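Long-range contacts in putative fimbrial associated sortase-like protein (Corynebacterium diphtheriae, PDB 6BWE), which is a class C sortase that probably joins pilin subunits into covalent pili by transpeptidation: residues A[28-33]-A[151-156]; A[80-85]-A[147-152]; A[156-161]-A[206-211]. The protein carries 2 engineered substitutions. All blocks are in the same frame, centred on the assembly; numbering follows the deposited sequence. Where two conformers were deposited one is given.

Contact 1: A[28-33]-A[151-156]; sequences DSVLEA and TVQGET
Leu31 of the N-terminal helix 24-39 packs against Gln153, which stands in the type I' turn of the β-hairpin formed by strands 147-152 and 155-167 of the sortase β-barrel. Helix and turn meet through side chains without a hydrogen bond across the contact. From Gln153, CB lies 3.7 Å from Leu31 CD2, and the two side chains run past each other in opposite directions. CG still lies beside Leu31 CD2 and already comes within 3.7 Å of Val30 CG1; the bend at chi2 (-68°) then swings CD and the amide onto the valine. The side chains of Gln153 and Val30 cross at about a right angle: CD approaches Val30 CG1, OE1 approaches CB and CG1 alike, and NE2 is the more distant of the two amide ends.

The two methyls of Leu31 also reach both hairpin strands. CD2 extends to Val152 CG2 at 4.3 Å, while the carboxylate of Glu155, on an extended chain, lies beside both methyls. Val115 and Pro70, both in loops, also touch Leu31 and Val30, respectively. Within the turn, Val152 and Glu155 exchange backbone bonds, and the carboxylate OE2 of Glu155 ends 3.8 Å from Leu31 CD1.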
ATOM      1  N   ASP A  28     -21.177   1.389  14.828  1.00 25.67           N
ATOM      2  CA  ASP A  28     -21.255   0.260  13.858  1.00 28.01           C
ATOM      3  C   ASP A  28     -20.958   0.683  12.426  1.00 26.46           C
ATOM      4  O   ASP A  28     -20.175   0.023  11.749  1.00 25.42           O
ATOM      5  CB  ASP A  28     -22.610  -0.453  13.904  1.00 30.92           C
ATOM      6  CG  ASP A  28     -22.807  -1.265  15.168  1.00 35.66           C
ATOM      7  OD1 ASP A  28     -21.828  -1.440  15.935  1.00 39.57           O
ATOM      8  OD2 ASP A  28     -23.958  -1.734  15.385  1.00 39.91           O
ATOM      9  N   SER A  29     -21.535   1.803  11.991  1.00 25.70           N
ATOM     10  CA  SER A  29     -21.319   2.293  10.626  0.60 25.78           C
ATOM     11  C   SER A  29     -19.863   2.742  10.396  1.00 24.88           C
ATOM     12  O   SER A  29     -19.287   2.475   9.339  1.00 23.52           O
ATOM     13  CB  SER A  29     -22.335   3.409  10.280  0.60 26.72           C
ATOM     14  OG  SER A  29     -21.928   4.165   9.153  0.60 27.18           O
ATOM     15  N   VAL A  30     -19.280   3.401  11.392  1.00 23.51           N
ATOM     16  CA  VAL A  30     -17.900   3.870  11.330  1.00 22.37           C
ATOM     17  C   VAL A  30     -16.918   2.677  11.280  1.00 21.67           C
ATOM     18  O   VAL A  30     -15.961   2.662  10.485  1.00 21.24           O
ATOM     19  CB  VAL A  30     -17.611   4.805  12.509  1.00 21.79           C
ATOM     20  CG1 VAL A  30     -16.137   5.163  12.608  1.00 21.68           C
ATOM     21  CG2 VAL A  30     -18.438   6.079  12.409  1.00 22.50           C
ATOM     22  N   LEU A  31     -17.156   1.676  12.119  1.00 21.37           N
ATOM     23  CA  LEU A  31     -16.356   0.449  12.067  1.00 21.96           C
ATOM     24  C   LEU A  31     -16.446  -0.259  10.713  1.00 22.49           C
ATOM     25  O   LEU A  31     -15.394  -0.672  10.151  1.00 22.59           O
ATOM     26  CB  LEU A  31     -16.743  -0.494  13.197  1.00 22.28           C
ATOM     27  CG  LEU A  31     -16.377  -0.010  14.604  1.00 22.24           C
ATOM     28  CD1 LEU A  31     -17.053  -0.914  15.659  1.00 23.33           C
ATOM     29  CD2 LEU A  31     -14.856   0.047  14.814  1.00 22.25           C
ATOM     30  N   GLU A  32     -17.657  -0.414  10.175  1.00 23.71           N
ATOM     31  CA  GLU A  32     -17.839  -1.005   8.878  0.60 25.25           C
ATOM     32  C   GLU A  32     -17.113  -0.197   7.805  1.00 24.29           C
ATOM     33  O   GLU A  32     -16.444  -0.756   6.939  1.00 24.23           O
ATOM     34  CB  GLU A  32     -19.332  -1.147   8.534  0.60 27.58           C
ATOM     35  CG  GLU A  32     -19.923  -2.462   9.039  0.60 29.36           C
ATOM     36  CD  GLU A  32     -19.338  -3.667   8.294  0.60 31.13           C
ATOM     37  OE1 GLU A  32     -19.642  -3.834   7.076  0.60 34.51           O
ATOM     38  OE2 GLU A  32     -18.530  -4.423   8.901  0.60 30.65           O
ATOM     39  N   ALA A  33     -17.275   1.121   7.856  1.00 22.88           N
ATOM     40  CA  ALA A  33     -16.570   1.979   6.892  1.00 22.73           C
ATOM     41  C   ALA A  33     -15.060   1.793   6.973  1.00 21.40           C
ATOM     42  O   ALA A  33     -14.368   1.815   5.941  1.00 21.31           O
ATOM     43  CB  ALA A  33     -16.920   3.440   7.099  1.00 23.15           C
ATOM     44  N   THR A 151      -8.960   0.170  21.957  1.00 22.40           N
ATOM     45  CA  THR A 151     -10.347   0.572  22.027  1.00 22.92           C
ATOM     46  C   THR A 151     -10.643   1.496  20.864  1.00 22.25           C
ATOM     47  O   THR A 151      -9.955   2.482  20.670  1.00 21.03           O
ATOM     48  CB  THR A 151     -10.674   1.221  23.365  1.00 24.15           C
ATOM     49  OG1 THR A 151     -10.336   0.301  24.428  1.00 25.27           O
ATOM     50  CG2 THR A 151     -12.140   1.537  23.473  1.00 25.23           C
ATOM     51  N   VAL A 152     -11.682   1.162  20.104  1.00 21.49           N
ATOM     52  CA  VAL A 152     -12.015   1.918  18.895  1.00 21.54           C
ATOM     53  C   VAL A 152     -13.526   1.867  18.717  1.00 21.50           C
ATOM     54  O   VAL A 152     -14.137   0.788  18.785  1.00 22.40           O
ATOM     55  CB  VAL A 152     -11.204   1.405  17.666  1.00 21.79           C
ATOM     56  CG1 VAL A 152     -11.377  -0.098  17.445  1.00 22.09           C
ATOM     57  CG2 VAL A 152     -11.529   2.182  16.419  1.00 21.52           C
ATOM     58  N   GLN A 153     -14.139   3.033  18.556  1.00 21.20           N
ATOM     59  CA  GLN A 153     -15.600   3.160  18.442  1.00 21.99           C
ATOM     60  C   GLN A 153     -16.369   2.317  19.454  1.00 22.66           C
ATOM     61  O   GLN A 153     -17.336   1.647  19.113  1.00 22.42           O
ATOM     62  CB  GLN A 153     -16.021   2.796  17.030  1.00 21.53           C
ATOM     63  CG  GLN A 153     -15.424   3.758  16.000  1.00 21.95           C
ATOM     64  CD  GLN A 153     -15.990   5.152  16.106  1.00 22.30           C
ATOM     65  OE1 GLN A 153     -17.189   5.335  15.992  1.00 22.64           O
ATOM     66  NE2 GLN A 153     -15.117   6.161  16.268  1.00 22.58           N
ATOM     67  N   GLY A 154     -15.904   2.343  20.691  1.00 25.44           N
ATOM     68  CA  GLY A 154     -16.578   1.658  21.785  1.00 27.54           C
ATOM     69  C   GLY A 154     -16.197   0.195  21.975  1.00 30.05           C
ATOM     70  O   GLY A 154     -16.562  -0.409  22.978  1.00 32.89           O
ATOM     71  N   GLU A 155     -15.502  -0.398  21.027  1.00 29.11           N
ATOM     72  CA  GLU A 155     -15.229  -1.834  21.082  1.00 31.26           C
ATOM     73  C   GLU A 155     -13.779  -2.007  21.543  1.00 30.90           C
ATOM     74  O   GLU A 155     -12.952  -1.145  21.262  1.00 29.32           O
ATOM     75  CB  GLU A 155     -15.524  -2.422  19.702  1.00 33.90           C
ATOM     76  CG  GLU A 155     -14.445  -3.216  19.028  1.00 38.30           C
ATOM     77  CD  GLU A 155     -14.817  -3.547  17.601  1.00 40.96           C
ATOM     78  OE1 GLU A 155     -14.008  -3.233  16.687  1.00 45.28           O
ATOM     79  OE2 GLU A 155     -15.930  -4.077  17.394  1.00 43.86           O
ATOM     80  N   THR A 156     -13.467  -3.109  22.222  1.00 28.88           N
ATOM     81  CA  THR A 156     -12.117  -3.354  22.642  1.00 28.52           C
ATOM     82  C   THR A 156     -11.600  -4.635  21.975  1.00 28.08           C
ATOM     83  O   THR A 156     -12.269  -5.666  21.980  1.00 28.31           O
ATOM     84  CB  THR A 156     -12.001  -3.396  24.164  1.00 30.54           C
ATOM     85  OG1 THR A 156     -12.363  -2.112  24.664  1.00 32.40           O
ATOM     86  CG2 THR A 156     -10.549  -3.666  24.598  1.00 30.27           C
TER

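Contact 2: A[80-85]-A[147-152]; sequences SISIPT and PIYITV
Strands 77-83 and 147-152 pair antiparallel through their backbones, side by side in the β-sheet of the sortase domain. Segments 80-83 and 147-152 run at 161° to each other, with axes 4.7 Å apart at their closest. Ser80 with Thr151 and Ser82 with Tyr149 are hydrogen-bonded pairs, each linked by two N-H...O bonds. The straightest joins Tyr149 N to Ser82 O at 2.9 Å, with an N-H...O angle of 172° and the donor in the carbonyl plane. Between them, Ile81 and Ile150 form a non-hydrogen-bonded pair, where CA-H groups approach carbonyls, as Ile81 CA does Tyr149 O at 3.3 Å.

On the isoleucine face, Ile81 crosses Ile148 diagonally. Its chi1 (-172°) sets CG1 beside Ile148 CG2, and the extended chain beyond it brings CD1 to 3.4 Å from the same methyl, tighter than usual for two carbons. CG1 of Ile83 approaches CG1 of Ile148 at 4.3 Å, and Leu186 of strand 183-187 touches Ile81, Ile83 and Ile148.

The other face bears Ser80, Ser82, Tyr149 and Thr151. Where the first strand gives way to a 3-10 segment, Pro84 meets the edge of the Tyr149 ring at about a right angle, its CG 4.0 Å from CE2. The phenol OH is hydrogen-bonded to Asp212 and Asn214 in the C-terminal tail. Beyond the last direct backbone bond a water continues the link, accepting from Thr85 N and donating to Pro147 O at 2.7 Å. Strand 147-152 is paired with strand 155-167 on its other edge, and the pairing with strand 77-83 joins the two strands at the ends of the order across the sheet, the closure typical of the eight-stranded sortase β-barrel.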
ATOM      1  N   SER A  80      -7.608   4.225  21.196  1.00 22.80           N
ATOM      2  CA  SER A  80      -6.633   4.300  22.267  1.00 24.46           C
ATOM      3  C   SER A  80      -6.074   2.904  22.507  1.00 24.17           C
ATOM      4  O   SER A  80      -6.674   1.903  22.106  1.00 25.70           O
ATOM      5  CB  SER A  80      -7.230   4.886  23.557  1.00 25.78           C
ATOM      6  OG  SER A  80      -8.309   4.097  23.993  1.00 28.97           O
ATOM      7  N   ILE A  81      -4.910   2.872  23.128  1.00 24.11           N
ATOM      8  CA  ILE A  81      -4.208   1.647  23.383  1.00 23.60           C
ATOM      9  C   ILE A  81      -3.877   1.582  24.855  1.00 24.46           C
ATOM     10  O   ILE A  81      -3.544   2.587  25.446  1.00 25.09           O
ATOM     11  CB  ILE A  81      -2.972   1.512  22.473  1.00 24.41           C
ATOM     12  CG1 ILE A  81      -2.340   0.133  22.594  1.00 24.73           C
ATOM     13  CG2 ILE A  81      -1.916   2.551  22.777  1.00 25.26           C
ATOM     14  CD1 ILE A  81      -1.472  -0.237  21.398  1.00 24.88           C
ATOM     15  N   SER A  82      -4.016   0.388  25.423  1.00 24.42           N
ATOM     16  CA  SER A  82      -3.576   0.078  26.782  0.60 24.60           C
ATOM     17  C   SER A  82      -2.589  -1.082  26.755  1.00 24.90           C
ATOM     18  O   SER A  82      -2.864  -2.098  26.138  1.00 24.45           O
ATOM     19  CB  SER A  82      -4.771  -0.316  27.639  0.60 25.69           C
ATOM     20  OG  SER A  82      -4.348  -0.652  28.936  0.60 26.67           O
ATOM     21  N   ILE A  83      -1.449  -0.911  27.435  1.00 25.11           N
ATOM     22  CA  ILE A  83      -0.391  -1.897  27.552  1.00 25.13           C
ATOM     23  C   ILE A  83      -0.078  -1.979  29.059  1.00 25.70           C
ATOM     24  O   ILE A  83       0.845  -1.337  29.540  1.00 26.60           O
ATOM     25  CB  ILE A  83       0.865  -1.565  26.728  1.00 24.51           C
ATOM     26  CG1 ILE A  83       0.497  -1.215  25.263  1.00 24.36           C
ATOM     27  CG2 ILE A  83       1.774  -2.770  26.707  1.00 25.22           C
ATOM     28  CD1 ILE A  83       1.634  -0.595  24.486  1.00 24.45           C
ATOM     29  N   PRO A  84      -0.892  -2.728  29.812  1.00 27.09           N
ATOM     30  CA  PRO A  84      -0.771  -2.654  31.273  1.00 28.35           C
ATOM     31  C   PRO A  84       0.568  -3.074  31.838  1.00 29.29           C
ATOM     32  O   PRO A  84       0.989  -2.510  32.883  1.00 29.00           O
ATOM     33  CB  PRO A  84      -1.865  -3.602  31.797  1.00 28.59           C
ATOM     34  CG  PRO A  84      -2.444  -4.252  30.617  1.00 28.04           C
ATOM     35  CD  PRO A  84      -2.096  -3.449  29.400  1.00 27.30           C
ATOM     36  N   THR A  85       1.283  -3.980  31.179  1.00 28.64           N
ATOM     37  CA  THR A  85       2.577  -4.380  31.740  1.00 28.84           C
ATOM     38  C   THR A  85       3.614  -3.262  31.808  1.00 28.74           C
ATOM     39  O   THR A  85       4.605  -3.383  32.538  1.00 28.32           O
ATOM     40  CB  THR A  85       3.187  -5.602  31.035  1.00 29.64           C
ATOM     41  OG1 THR A  85       3.338  -5.360  29.623  1.00 27.82           O
ATOM     42  CG2 THR A  85       2.320  -6.815  31.283  1.00 30.22           C
ATOM     43  N   PRO A 147      -0.371  -8.630  27.044  1.00 26.54           N
ATOM     44  CA  PRO A 147      -1.541  -8.180  26.298  1.00 26.41           C
ATOM     45  C   PRO A 147      -1.492  -6.695  25.899  1.00 25.48           C
ATOM     46  O   PRO A 147      -0.903  -5.858  26.604  1.00 24.72           O
ATOM     47  CB  PRO A 147      -2.670  -8.403  27.290  1.00 26.93           C
ATOM     48  CG  PRO A 147      -2.039  -8.104  28.599  1.00 26.92           C
ATOM     49  CD  PRO A 147      -0.654  -8.666  28.489  1.00 27.78           C
ATOM     50  N   ILE A 148      -2.123  -6.408  24.775  1.00 24.14           N
ATOM     51  CA  ILE A 148      -2.311  -5.049  24.255  1.00 24.32           C
ATOM     52  C   ILE A 148      -3.789  -4.908  23.943  1.00 23.82           C
ATOM     53  O   ILE A 148      -4.348  -5.791  23.281  1.00 24.76           O
ATOM     54  CB  ILE A 148      -1.506  -4.853  22.964  1.00 24.78           C
ATOM     55  CG1 ILE A 148       0.007  -4.942  23.258  1.00 25.64           C
ATOM     56  CG2 ILE A 148      -1.847  -3.534  22.288  1.00 23.89           C
ATOM     57  CD1 ILE A 148       0.828  -5.223  22.012  1.00 25.82           C
ATOM     58  N   TYR A 149      -4.431  -3.842  24.429  1.00 22.95           N
ATOM     59  CA  TYR A 149      -5.864  -3.620  24.197  1.00 22.62           C
ATOM     60  C   TYR A 149      -6.080  -2.363  23.352  1.00 22.69           C
ATOM     61  O   TYR A 149      -5.598  -1.291  23.726  1.00 22.28           O
ATOM     62  CB  TYR A 149      -6.608  -3.451  25.514  1.00 23.49           C
ATOM     63  CG  TYR A 149      -6.429  -4.629  26.462  1.00 24.51           C
ATOM     64  CD1 TYR A 149      -7.341  -5.669  26.493  1.00 25.40           C
ATOM     65  CD2 TYR A 149      -5.316  -4.716  27.279  1.00 25.02           C
ATOM     66  CE1 TYR A 149      -7.194  -6.749  27.377  1.00 26.37           C
ATOM     67  CE2 TYR A 149      -5.139  -5.789  28.146  1.00 25.73           C
ATOM     68  CZ  TYR A 149      -6.072  -6.806  28.192  1.00 26.76           C
ATOM     69  OH  TYR A 149      -5.864  -7.879  29.044  1.00 26.65           O
ATOM     70  N   ILE A 150      -6.837  -2.475  22.261  1.00 21.98           N
ATOM     71  CA  ILE A 150      -7.143  -1.331  21.427  1.00 22.56           C
ATOM     72  C   ILE A 150      -8.623  -1.060  21.602  1.00 22.69           C
ATOM     73  O   ILE A 150      -9.433  -1.961  21.428  1.00 22.75           O
ATOM     74  CB  ILE A 150      -6.808  -1.576  19.942  1.00 24.41           C
ATOM     75  CG1 ILE A 150      -5.290  -1.656  19.787  1.00 25.29           C
ATOM     76  CG2 ILE A 150      -7.352  -0.416  19.101  1.00 23.84           C
ATOM     77  CD1 ILE A 150      -4.837  -2.066  18.430  1.00 26.99           C
ATOM     78  N   THR A 151      -8.960   0.170  21.957  1.00 22.40           N
ATOM     79  CA  THR A 151     -10.347   0.572  22.027  1.00 22.92           C
ATOM     80  C   THR A 151     -10.643   1.496  20.864  1.00 22.25           C
ATOM     81  O   THR A 151      -9.955   2.482  20.670  1.00 21.03           O
ATOM     82  CB  THR A 151     -10.674   1.221  23.365  1.00 24.15           C
ATOM     83  OG1 THR A 151     -10.336   0.301  24.428  1.00 25.27           O
ATOM     84  CG2 THR A 151     -12.140   1.537  23.473  1.00 25.23           C
ATOM     85  N   VAL A 152     -11.682   1.162  20.104  1.00 21.49           N
ATOM     86  CA  VAL A 152     -12.015   1.918  18.895  1.00 21.54           C
ATOM     87  C   VAL A 152     -13.526   1.867  18.717  1.00 21.50           C
ATOM     88  O   VAL A 152     -14.137   0.788  18.785  1.00 22.40           O
ATOM     89  CB  VAL A 152     -11.204   1.405  17.666  1.00 21.79           C
ATOM     90  CG1 VAL A 152     -11.377  -0.098  17.445  1.00 22.09           C
ATOM     91  CG2 VAL A 152     -11.529   2.182  16.419  1.00 21.52           C
TER
HETATM   92  O   HOH W   1       0.663  -5.478  28.739  1.00 27.06           O

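Contact 3: A[156-161]-A[206-211]; sequences TLKYEV and VDLDPN
Lys158 and Val206 cross at a slant, the fully extended lysine chain passing over one methyl of the valine. Lys158 CG is the nearest carbon, 3.6 Å from Val206 CG2, with CD and CE following along the same methyl. The other methyl faces Glu160: the two side chains stand at about a right angle, and Val206 CG1 is 3.8 Å from both CB and OE1 of the glutamate. The valine thus fits between two alternate residues of strand 155-167. The end of Leu208 reaches the strand: CG stands anti to the backbone N (chi1 172°), and the branch beyond it sets CD2 3.5 Å from Thr156 O and CD1 against the lysine chain.

One direct hydrogen bond links the backbones, from Val206 N to Lys158 O at 3.0 Å, the donor tilted 34° from the carbonyl plane. Next to it a water accepts from Lys158 N and donates to Val206 O. A second water joins Lys158 NZ to Asp207 O, and NZ also forms a salt bridge with Asp212. The lysine therefore serves the contact twice: its methylenes give an apolar surface to Val206 and Leu208, while its ammonium is tied by water and charge to the C-terminal segment leaving the sortase barrel.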
ATOM      1  N   THR A 156     -13.467  -3.109  22.222  1.00 28.88           N
ATOM      2  CA  THR A 156     -12.117  -3.354  22.642  1.00 28.52           C
ATOM      3  C   THR A 156     -11.600  -4.635  21.975  1.00 28.08           C
ATOM      4  O   THR A 156     -12.269  -5.666  21.980  1.00 28.31           O
ATOM      5  CB  THR A 156     -12.001  -3.396  24.164  1.00 30.54           C
ATOM      6  OG1 THR A 156     -12.363  -2.112  24.664  1.00 32.40           O
ATOM      7  CG2 THR A 156     -10.549  -3.666  24.598  1.00 30.27           C
ATOM      8  N   LEU A 157     -10.408  -4.532  21.388  1.00 26.84           N
ATOM      9  CA  LEU A 157      -9.732  -5.642  20.723  1.00 27.31           C
ATOM     10  C   LEU A 157      -8.500  -5.997  21.550  1.00 26.22           C
ATOM     11  O   LEU A 157      -7.771  -5.100  21.970  1.00 25.96           O
ATOM     12  CB  LEU A 157      -9.291  -5.240  19.312  1.00 27.27           C
ATOM     13  CG  LEU A 157     -10.232  -4.421  18.432  1.00 29.33           C
ATOM     14  CD1 LEU A 157      -9.614  -4.164  17.056  1.00 29.90           C
ATOM     15  CD2 LEU A 157     -11.527  -5.154  18.285  1.00 31.47           C
ATOM     16  N   LYS A 158      -8.243  -7.293  21.733  1.00 25.63           N
ATOM     17  CA  LYS A 158      -7.130  -7.750  22.519  1.00 25.23           C
ATOM     18  C   LYS A 158      -6.122  -8.415  21.592  1.00 24.48           C
ATOM     19  O   LYS A 158      -6.480  -9.192  20.717  1.00 24.87           O
ATOM     20  CB  LYS A 158      -7.579  -8.702  23.630  1.00 25.90           C
ATOM     21  CG  LYS A 158      -6.464  -9.121  24.575  1.00 26.34           C
ATOM     22  CD  LYS A 158      -6.988 -10.075  25.671  1.00 27.24           C
ATOM     23  CE  LYS A 158      -5.843 -10.493  26.578  1.00 28.87           C
ATOM     24  NZ  LYS A 158      -6.262 -11.453  27.649  1.00 29.81           N
ATOM     25  N   TYR A 159      -4.869  -8.055  21.785  1.00 23.47           N
ATOM     26  CA  TYR A 159      -3.758  -8.650  21.063  1.00 24.70           C
ATOM     27  C   TYR A 159      -2.774  -9.189  22.076  1.00 25.44           C
ATOM     28  O   TYR A 159      -2.734  -8.710  23.218  1.00 25.66           O
ATOM     29  CB  TYR A 159      -3.091  -7.595  20.174  1.00 24.20           C
ATOM     30  CG  TYR A 159      -3.975  -7.228  19.010  1.00 23.95           C
ATOM     31  CD1 TYR A 159      -3.791  -7.832  17.769  1.00 24.53           C
ATOM     32  CD2 TYR A 159      -5.027  -6.309  19.158  1.00 24.65           C
ATOM     33  CE1 TYR A 159      -4.636  -7.553  16.700  1.00 24.91           C
ATOM     34  CE2 TYR A 159      -5.889  -6.024  18.091  1.00 24.71           C
ATOM     35  CZ  TYR A 159      -5.678  -6.645  16.870  1.00 24.56           C
ATOM     36  OH  TYR A 159      -6.497  -6.419  15.798  1.00 25.48           O
ATOM     37  N   GLU A 160      -1.966 -10.159  21.654  1.00 26.32           N
ATOM     38  CA  GLU A 160      -0.939 -10.729  22.509  1.00 27.42           C
ATOM     39  C   GLU A 160       0.415 -10.715  21.792  1.00 25.79           C
ATOM     40  O   GLU A 160       0.511 -11.163  20.660  1.00 25.61           O
ATOM     41  CB  GLU A 160      -1.386 -12.150  22.897  1.00 30.42           C
ATOM     42  CG  GLU A 160      -0.298 -13.054  23.395  1.00 32.99           C
ATOM     43  CD  GLU A 160      -0.816 -14.432  23.802  1.00 37.06           C
ATOM     44  OE1 GLU A 160      -1.984 -14.551  24.266  1.00 38.41           O
ATOM     45  OE2 GLU A 160      -0.035 -15.387  23.656  1.00 40.88           O
ATOM     46  N   VAL A 161       1.459 -10.250  22.475  1.00 24.73           N
ATOM     47  CA  VAL A 161       2.771 -10.058  21.861  1.00 26.10           C
ATOM     48  C   VAL A 161       3.397 -11.388  21.490  1.00 28.17           C
ATOM     49  O   VAL A 161       3.399 -12.307  22.307  1.00 27.46           O
ATOM     50  CB  VAL A 161       3.752  -9.290  22.785  1.00 26.14           C
ATOM     51  CG1 VAL A 161       5.142  -9.177  22.155  1.00 26.24           C
ATOM     52  CG2 VAL A 161       3.201  -7.894  23.086  1.00 25.37           C
ATOM     53  N   VAL A 206      -6.371 -12.079  19.890  1.00 28.79           N
ATOM     54  CA  VAL A 206      -6.792 -13.188  20.736  1.00 30.27           C
ATOM     55  C   VAL A 206      -8.174 -12.877  21.254  1.00 32.34           C
ATOM     56  O   VAL A 206      -8.618 -11.721  21.214  1.00 31.67           O
ATOM     57  CB  VAL A 206      -5.818 -13.440  21.927  1.00 30.38           C
ATOM     58  CG1 VAL A 206      -4.468 -13.899  21.420  1.00 30.54           C
ATOM     59  CG2 VAL A 206      -5.674 -12.219  22.834  1.00 30.13           C
ATOM     60  N   ASP A 207      -8.861 -13.902  21.755  1.00 34.65           N
ATOM     61  CA  ASP A 207     -10.198 -13.706  22.307  1.00 38.42           C
ATOM     62  C   ASP A 207     -10.095 -12.839  23.558  1.00 37.64           C
ATOM     63  O   ASP A 207      -9.121 -12.908  24.299  1.00 37.20           O
ATOM     64  CB  ASP A 207     -10.862 -15.048  22.677  1.00 41.52           C
ATOM     65  CG  ASP A 207     -11.212 -15.899  21.468  1.00 44.41           C
ATOM     66  OD1 ASP A 207     -11.295 -15.380  20.331  1.00 46.53           O
ATOM     67  OD2 ASP A 207     -11.442 -17.112  21.670  1.00 50.37           O
ATOM     68  N   LEU A 208     -11.104 -12.012  23.772  1.00 40.23           N
ATOM     69  CA  LEU A 208     -11.137 -11.117  24.911  1.00 42.93           C
ATOM     70  C   LEU A 208     -12.088 -11.668  25.960  1.00 46.04           C
ATOM     71  O   LEU A 208     -13.266 -11.798  25.665  1.00 47.70           O
ATOM     72  CB  LEU A 208     -11.638  -9.747  24.450  1.00 43.40           C
ATOM     73  CG  LEU A 208     -11.913  -8.743  25.571  1.00 44.68           C
ATOM     74  CD1 LEU A 208     -10.673  -8.537  26.451  1.00 45.93           C
ATOM     75  CD2 LEU A 208     -12.390  -7.444  24.959  1.00 44.84           C
ATOM     76  N   ASP A 209     -11.608 -11.961  27.170  1.00 49.39           N
ATOM     77  CA  ASP A 209     -12.516 -12.257  28.306  1.00 55.13           C
ATOM     78  C   ASP A 209     -13.286 -10.977  28.692  1.00 58.41           C
ATOM     79  O   ASP A 209     -12.659  -9.951  28.993  1.00 55.58           O
ATOM     80  CB  ASP A 209     -11.766 -12.790  29.526  1.00 55.74           C
ATOM     81  CG  ASP A 209     -12.714 -13.345  30.617  1.00 58.87           C
ATOM     82  OD1 ASP A 209     -13.547 -12.590  31.189  1.00 57.07           O
ATOM     83  OD2 ASP A 209     -12.615 -14.551  30.910  1.00 59.35           O
ATOM     84  N   PRO A 210     -14.644 -11.021  28.664  1.00 64.72           N
ATOM     85  CA  PRO A 210     -15.449  -9.860  29.100  1.00 65.24           C
ATOM     86  C   PRO A 210     -15.137  -9.342  30.524  1.00 66.24           C
ATOM     87  O   PRO A 210     -15.283  -8.138  30.768  1.00 63.49           O
ATOM     88  CB  PRO A 210     -16.893 -10.389  29.030  1.00 67.39           C
ATOM     89  CG  PRO A 210     -16.860 -11.485  28.016  1.00 66.79           C
ATOM     90  CD  PRO A 210     -15.503 -12.120  28.159  1.00 67.11           C
ATOM     91  N   ASN A 211     -14.721 -10.247  31.429  1.00 65.69           N
ATOM     92  CA  ASN A 211     -14.301  -9.910  32.811  1.00 66.81           C
ATOM     93  C   ASN A 211     -12.785  -9.667  33.021  1.00 64.34           C
ATOM     94  O   ASN A 211     -12.328  -9.594  34.165  1.00 63.97           O
ATOM     95  CB  ASN A 211     -14.770 -11.009  33.793  1.00 68.45           C
ATOM     96  CG  ASN A 211     -16.269 -10.993  34.028  1.00 69.37           C
ATOM     97  OD1 ASN A 211     -17.044 -10.435  33.240  1.00 72.42           O
ATOM     98  ND2 ASN A 211     -16.689 -11.611  35.124  1.00 72.91           N
TER
HETATM   99  O   HOH W   2      -9.996  -9.419  20.732  1.00 26.72           O
HETATM  100  O   HOH W   3      -6.496 -14.031  25.906  1.00 49.92           O

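From the N terminus, contact 1 closes the longest loop, bringing helix 24-39 onto the hairpin turn that follows strand 147-152. Contact 2 opens later, at strand 77-83, and ends on strand 147-152, so its loop lies almost wholly within that of contact 1; the two share Thr151 and Val152. Contact 3 follows in series, running from strand 155-167 to the segment after strand 198-206, and shares Thr156 with contact 1. Contacts 2 and 3 are joined across neighbouring strands, where backbone bonds probably link Ile150 to Leu157 and Ile148 to Tyr159. Together the contacts tie the N-terminal helix, strand 77-83 and the C-terminal segment to one hairpin.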